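Local coordinates for ABC-type transport system, sugar-family extracellular solute-binding protein (Peptoclostridium difficile 630, PDB 6HNI), which binds tyrosine between its two lobes, probably delivering it to an ABC transporter as a surface lipoprotein, and has adhesive properties, at residues I26-L31 with T42-A47; S75-F80 with A96-N101; G120-L125 with T130-T135. The protein carries 1 engineered substitution. All coordinates share one frame; numbering follows the deposited sequence.

Contact 1 (I26-L31 with T42-A47); sequences IGITQL and TGFVKA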
# COMPACT_ATOMS: atom_id res chain seq x y z
N ILE A 26 15.62 3.74 16.80
CA ILE A 26 14.89 3.65 15.53
C ILE A 26 13.51 4.25 15.79
O ILE A 26 12.84 3.89 16.71
CB ILE A 26 14.76 2.19 15.06
CG1 ILE A 26 16.14 1.52 14.89
CG2 ILE A 26 13.87 2.13 13.81
CD1 ILE A 26 16.01 0.06 14.53
N GLY A 27 13.12 5.15 14.90
CA GLY A 27 11.72 5.65 14.88
C GLY A 27 10.95 5.00 13.75
O GLY A 27 11.46 4.97 12.62
N ILE A 28 9.76 4.46 14.08
CA ILE A 28 8.88 3.92 13.04
C ILE A 28 7.67 4.86 12.96
O ILE A 28 7.04 5.11 13.95
CB ILE A 28 8.39 2.52 13.37
CG1 ILE A 28 9.57 1.52 13.58
CG2 ILE A 28 7.44 2.04 12.26
CD1 ILE A 28 9.17 0.08 13.79
N THR A 29 7.48 5.37 11.76
CA THR A 29 6.32 6.30 11.49
C THR A 29 5.41 5.60 10.50
O THR A 29 5.77 5.33 9.37
CB THR A 29 6.82 7.67 11.05
OG1 THR A 29 5.64 8.48 10.70
CG2 THR A 29 7.72 7.70 9.88
N GLN A 30 4.20 5.30 10.98
CA GLN A 30 3.21 4.59 10.18
C GLN A 30 1.94 5.48 10.02
O GLN A 30 1.48 6.04 10.99
CB GLN A 30 2.83 3.28 10.86
CG GLN A 30 1.89 2.40 10.07
CD GLN A 30 1.59 1.06 10.71
OE1 GLN A 30 2.50 0.43 11.33
NE2 GLN A 30 0.38 0.54 10.52
N LEU A 31 1.43 5.58 8.80
CA LEU A 31 0.28 6.50 8.60
C LEU A 31 -0.97 6.14 9.42
O LEU A 31 -1.59 7.02 10.04
CB LEU A 31 -0.02 6.53 7.11
CG LEU A 31 -1.29 7.31 6.69
CD1 LEU A 31 -1.09 8.75 7.06
CD2 LEU A 31 -1.46 7.08 5.21
N THR A 42 5.35 -5.59 10.98
CA THR A 42 5.57 -6.93 11.52
C THR A 42 6.83 -7.56 10.91
O THR A 42 7.72 -8.07 11.65
CB THR A 42 4.34 -7.80 11.28
OG1 THR A 42 3.28 -7.27 12.08
CG2 THR A 42 4.57 -9.26 11.67
N GLY A 43 6.93 -7.54 9.60
CA GLY A 43 8.10 -8.11 8.91
C GLY A 43 9.39 -7.40 9.24
O GLY A 43 10.45 -8.08 9.45
N PHE A 44 9.39 -6.08 9.31
CA PHE A 44 10.58 -5.30 9.58
C PHE A 44 11.13 -5.69 10.95
O PHE A 44 12.35 -5.94 11.08
CB PHE A 44 10.23 -3.81 9.57
CG PHE A 44 11.33 -2.85 9.90
CD1 PHE A 44 12.08 -2.30 8.92
CD2 PHE A 44 11.49 -2.39 11.21
CE1 PHE A 44 13.07 -1.37 9.20
CE2 PHE A 44 12.49 -1.45 11.50
CZ PHE A 44 13.26 -0.94 10.49
N VAL A 45 10.29 -5.75 11.96
CA VAL A 45 10.75 -6.06 13.31
C VAL A 45 11.29 -7.49 13.37
O VAL A 45 12.32 -7.77 14.04
CB VAL A 45 9.63 -5.78 14.34
CG1 VAL A 45 9.99 -6.26 15.75
CG2 VAL A 45 9.28 -4.29 14.35
N LYS A 46 10.63 -8.43 12.69
CA LYS A 46 11.12 -9.82 12.66
C LYS A 46 12.49 -9.89 11.99
O LYS A 46 13.37 -10.66 12.47
CB LYS A 46 10.15 -10.78 11.97
CG LYS A 46 8.87 -11.05 12.72
CD LYS A 46 7.92 -11.93 11.93
CE LYS A 46 6.67 -12.22 12.74
NZ LYS A 46 5.67 -12.93 11.91
N ALA A 47 12.73 -9.14 10.91
CA ALA A 47 14.03 -9.18 10.25
C ALA A 47 15.08 -8.65 11.21
O ALA A 47 16.19 -9.21 11.31
CB ALA A 47 14.05 -8.39 8.92

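Contact 2 (S75-F80 with A96-N101); sequences SIASKF and AQAAFN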
# COMPACT_ATOMS: atom_id res chain seq x y z
N SER A 75 4.31 16.02 12.46
CA SER A 75 4.80 16.19 13.85
C SER A 75 5.58 14.97 14.29
O SER A 75 6.57 15.16 15.02
CB SER A 75 3.66 16.48 14.82
OG SER A 75 2.68 15.48 14.87
N ILE A 76 5.18 13.76 13.91
CA ILE A 76 5.97 12.54 14.29
C ILE A 76 7.35 12.72 13.71
O ILE A 76 8.36 12.43 14.40
CB ILE A 76 5.30 11.26 13.74
CG1 ILE A 76 4.00 10.95 14.52
CG2 ILE A 76 6.27 10.11 13.70
CD1 ILE A 76 3.09 9.94 13.88
N ALA A 77 7.43 13.08 12.44
CA ALA A 77 8.72 13.16 11.72
C ALA A 77 9.58 14.23 12.31
O ALA A 77 10.80 14.05 12.52
CB ALA A 77 8.52 13.38 10.25
N SER A 78 9.03 15.39 12.60
CA SER A 78 9.72 16.47 13.26
C SER A 78 10.36 16.02 14.60
O SER A 78 11.51 16.37 14.88
CB SER A 78 8.74 17.63 13.55
OG SER A 78 9.36 18.67 14.28
N LYS A 79 9.58 15.30 15.40
CA LYS A 79 10.06 14.86 16.70
C LYS A 79 11.14 13.78 16.51
O LYS A 79 12.14 13.79 17.25
CB LYS A 79 8.88 14.32 17.52
CG LYS A 79 9.23 13.86 18.92
CD LYS A 79 9.87 14.97 19.71
CE LYS A 79 9.82 14.77 21.24
NZ LYS A 79 10.31 13.44 21.66
N PHE A 80 11.02 12.87 15.58
CA PHE A 80 12.11 11.93 15.29
C PHE A 80 13.36 12.65 14.89
O PHE A 80 14.50 12.22 15.34
CB PHE A 80 11.75 10.96 14.17
CG PHE A 80 10.77 9.88 14.51
CD1 PHE A 80 10.38 9.57 15.81
CD2 PHE A 80 10.27 9.08 13.49
CE1 PHE A 80 9.52 8.53 16.08
CE2 PHE A 80 9.40 8.05 13.76
CZ PHE A 80 8.98 7.77 15.03
N ALA A 96 6.50 8.73 4.61
CA ALA A 96 7.83 8.91 4.04
C ALA A 96 8.12 10.32 3.61
O ALA A 96 9.19 10.85 3.79
CB ALA A 96 8.04 7.93 2.91
N GLN A 97 7.11 10.94 2.95
CA GLN A 97 7.28 12.32 2.52
C GLN A 97 7.50 13.26 3.71
O GLN A 97 8.36 14.16 3.64
CB GLN A 97 6.10 12.81 1.65
CG GLN A 97 6.11 12.17 0.31
CD GLN A 97 4.95 12.68 -0.55
OE1 GLN A 97 3.79 12.63 -0.11
NE2 GLN A 97 5.26 13.07 -1.78
N ALA A 98 6.75 13.02 4.77
CA ALA A 98 6.92 13.80 5.99
C ALA A 98 8.34 13.63 6.61
O ALA A 98 8.93 14.58 7.02
CB ALA A 98 5.87 13.47 7.00
N ALA A 99 8.79 12.37 6.68
CA ALA A 99 10.12 12.05 7.24
C ALA A 99 11.19 12.79 6.41
O ALA A 99 12.07 13.44 6.96
CB ALA A 99 10.32 10.56 7.20
N PHE A 100 11.07 12.73 5.07
CA PHE A 100 12.01 13.39 4.20
C PHE A 100 12.00 14.92 4.34
O PHE A 100 13.05 15.58 4.31
CB PHE A 100 11.83 12.89 2.76
CG PHE A 100 12.84 13.41 1.76
CD1 PHE A 100 14.22 13.15 1.91
CD2 PHE A 100 12.44 14.13 0.65
CE1 PHE A 100 15.12 13.60 0.96
CE2 PHE A 100 13.34 14.56 -0.30
CZ PHE A 100 14.68 14.28 -0.16
N ASN A 101 10.81 15.50 4.52
CA ASN A 101 10.73 16.89 4.79
C ASN A 101 11.40 17.26 6.11
O ASN A 101 11.98 18.32 6.21
CB ASN A 101 9.25 17.35 4.81
CG ASN A 101 8.59 17.33 3.44
OD1 ASN A 101 9.24 17.25 2.40
ND2 ASN A 101 7.28 17.44 3.46

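Contact 3 (G120-L125 with T130-T135); sequences GLVKTL and TNVSGT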
# COMPACT_ATOMS: atom_id res chain seq x y z
N GLY A 120 9.12 12.21 -4.84
CA GLY A 120 10.22 13.14 -4.56
C GLY A 120 11.27 12.62 -3.57
O GLY A 120 12.06 13.40 -3.10
N LEU A 121 11.23 11.33 -3.28
CA LEU A 121 12.10 10.75 -2.20
C LEU A 121 13.48 10.36 -2.67
O LEU A 121 14.40 10.33 -1.84
CB LEU A 121 11.40 9.56 -1.65
CG LEU A 121 10.02 9.82 -0.96
CD1 LEU A 121 9.28 8.54 -0.68
CD2 LEU A 121 10.17 10.65 0.32
N VAL A 122 13.60 9.90 -3.90
CA VAL A 122 14.85 9.38 -4.46
C VAL A 122 14.99 9.94 -5.85
O VAL A 122 13.94 10.22 -6.52
CB VAL A 122 14.86 7.85 -4.48
CG1 VAL A 122 14.63 7.28 -3.08
CG2 VAL A 122 13.87 7.23 -5.44
N LYS A 123 16.21 10.09 -6.32
CA LYS A 123 16.44 10.55 -7.70
C LYS A 123 16.19 9.47 -8.73
O LYS A 123 15.52 9.73 -9.73
CB LYS A 123 17.82 11.10 -7.86
CG LYS A 123 18.03 12.37 -7.06
CD LYS A 123 19.48 12.84 -7.14
CE LYS A 123 19.73 13.90 -6.08
NZ LYS A 123 21.03 14.57 -6.29
N THR A 124 16.70 8.28 -8.48
CA THR A 124 16.40 7.05 -9.25
C THR A 124 16.25 5.89 -8.27
O THR A 124 16.76 5.94 -7.16
CB THR A 124 17.50 6.68 -10.26
OG1 THR A 124 18.64 6.17 -9.58
CG2 THR A 124 17.94 7.86 -11.09
N LEU A 125 15.56 4.82 -8.68
CA LEU A 125 15.43 3.64 -7.82
C LEU A 125 16.80 2.97 -7.57
O LEU A 125 17.10 2.54 -6.47
CB LEU A 125 14.45 2.64 -8.41
CG LEU A 125 13.01 3.12 -8.51
CD1 LEU A 125 12.15 2.17 -9.32
CD2 LEU A 125 12.45 3.40 -7.13
N THR A 130 19.93 10.44 -2.16
CA THR A 130 19.32 11.17 -1.05
C THR A 130 19.54 10.32 0.21
O THR A 130 20.17 9.25 0.14
CB THR A 130 17.77 11.38 -1.26
OG1 THR A 130 17.13 10.12 -1.21
CG2 THR A 130 17.48 12.08 -2.59
N ASN A 131 18.98 10.74 1.33
CA ASN A 131 19.00 9.96 2.56
C ASN A 131 17.92 8.89 2.68
O ASN A 131 17.62 8.42 3.77
CB ASN A 131 19.01 10.85 3.81
CG ASN A 131 17.76 11.77 3.93
OD1 ASN A 131 17.45 12.47 2.98
ND2 ASN A 131 17.17 11.83 5.11
N VAL A 132 17.31 8.53 1.55
CA VAL A 132 16.19 7.60 1.52
C VAL A 132 16.48 6.37 0.66
O VAL A 132 16.94 6.50 -0.45
CB VAL A 132 14.91 8.27 0.94
CG1 VAL A 132 13.75 7.31 1.02
CG2 VAL A 132 14.64 9.54 1.73
N SER A 133 16.16 5.18 1.18
CA SER A 133 16.07 3.97 0.39
C SER A 133 15.00 3.07 1.00
O SER A 133 14.20 3.54 1.84
CB SER A 133 17.40 3.25 0.24
OG SER A 133 17.24 2.22 -0.75
N GLY A 134 14.88 1.83 0.54
CA GLY A 134 13.96 0.89 1.08
C GLY A 134 13.28 0.07 0.01
O GLY A 134 13.88 -0.34 -0.93
N THR A 135 11.98 -0.12 0.23
CA THR A 135 11.19 -0.94 -0.66
C THR A 135 9.97 -0.12 -1.20
O THR A 135 9.48 0.78 -0.54
CB THR A 135 10.63 -2.20 -0.00
OG1 THR A 135 10.00 -1.87 1.23
CG2 THR A 135 11.77 -3.20 0.32

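Contact 1 (I26-L31 with T42-A47)
Phe44 extends its ring from the helix toward the strand with CG anti to the backbone N (chi1 177°), while Ile28 reaches back through an extended CG1 branch, its CD1 anti to CA (chi2 -175°), and the two meet midway. They join the strand and helix of the first beta-alpha-beta unit, strand 24-30, helix 35-50 and strand 59-65, in a parallel sheet of the kind found in periplasmic-binding-protein lobes. Helical segment 42-47 runs back almost antiparallel to strand segment 26-30, at 164°, and their axes come no closer than 11.8 Å. Side chains, not backbones, make the contact across this distance, and it is wholly apolar. Ile28 CD1 lies obliquely beside the ring, 4.3 Å from Phe44 CD2, and also meets the next helical residue, Val45. Two residues earlier on the same side of the strand, Ile26 approaches the ring edge with its CG2 branch near the ring plane, 4.5 Å from Phe44 CE2, so the two isoleucines meet different parts of one aromatic group. Phe89 of the adjacent strand 87-91 stacks on Phe44, and Ile61 and Phe63 of strand 59-65 pack on Ile28, which places the layer across three strands. On the Val45 side, the methyl carbon Ile28 CD1 stands 4.4 Å from Val45 CG2.

Contact 2 (S75-F80 with A96-N101)
Van der Waals contact between alanines carries this interface: Ala77 CB of helix 70-82 points into helix 93-102 and lies 4.2 Å from Ala98 CB. The same methyl group also rests against backbone, 3.5 Å from Ala98 O and 3.7 Å from Ala99 CA, so one small side chain spans the link between two consecutive residues. With nothing larger than a methyl between them, the helices come close together, and Ala77 CA and Ala99 CA are only 4.8 Å apart. Both helices pack on the same parallel sheet of an alpha/beta lobe, following strands 59-65 and 87-91 in the chain, and the alanines sit where these two neighbouring helices meet. Toward the sheet, Ala99 touches Ile88, while Phe80 reaches Asp62, Gln64 and Ile88; within its own helix, Ile76 CG2 sits 3.7 Å above one face of the Phe80 ring, displaced toward the rim. Between these two segments the contact has no hydrogen bond; the polar bonds of their side chains go elsewhere. Gln97 NE2 is hydrogen-bonded to Ala119 O, Lys79 NZ forms a salt bridge with Asp83, and Phe100 has a cation-pi partner in Lys104. Backbone bonds maintain each helix, among them Phe80 N to Ile76 O at 2.9 Å.

Contact 3 (G120-L125 with T130-T135)
A single threonine hydroxyl joins the loop to the start of the strand by acting as donor and acceptor at once: Thr130 OG1 donates a hydrogen bond to Leu121 O (2.8 Å) and accepts one from Val132 N (3.2 Å). The donated bond lies in the carbonyl plane of Leu121, with a C=O...donor angle of 151°. The hydroxyl is placed by the first torsion of Thr130 (chi1 66°), which sets OG1 between the backbone N and the carbonyl carbon and leaves CG2 beside the N. Beyond the hydroxyl, the contact is van der Waals packing of methyls and methines on carbonyl oxygens and on one another. Val132 CB comes within 3.5 Å of Leu121 O, while its CG1 meets Leu121 CB at 4.2 Å. Val122 crosses Val132 at about a right angle and lays CG1 3.6 Å from Val132 O, a buried carbonyl oxygen that has no hydrogen-bonding partner in the model. Ala96 and Phe100 of helix 93-102 pack on Leu121, and Ile108 and Ile110 of strand 108-113 pack on Val132. The loop thus lies over the beginning of strand 132-136, the outermost of the five parallel strands, and the bond from Val132 N back to Thr130 OG1 defines an ST turn leading into that strand.

The three contacts follow one another along the chain and build a single lobe around the five-stranded parallel sheet. Contacts 1 and 2, with centres 15 Å apart, join through Phe80: its CE2 lies 3.4 Å from Gly27 C, on the strand of contact 1. Contacts 2 and 3, also 15 Å apart, meet at Phe100, whose CE2 is 3.3 Å from Gly120 O and whose CD1 is 3.6 Å from Val132 CG2. Contacts 1 and 3 do not touch; their nearest atoms are about 8 Å apart. The bound tyrosine is about 8 Å from the side chain of Leu121, 12 Å from that of Ala98 and 14 Å from that of Ile28; Leu121 is thus the nearest of the three, and none reaches contact distance.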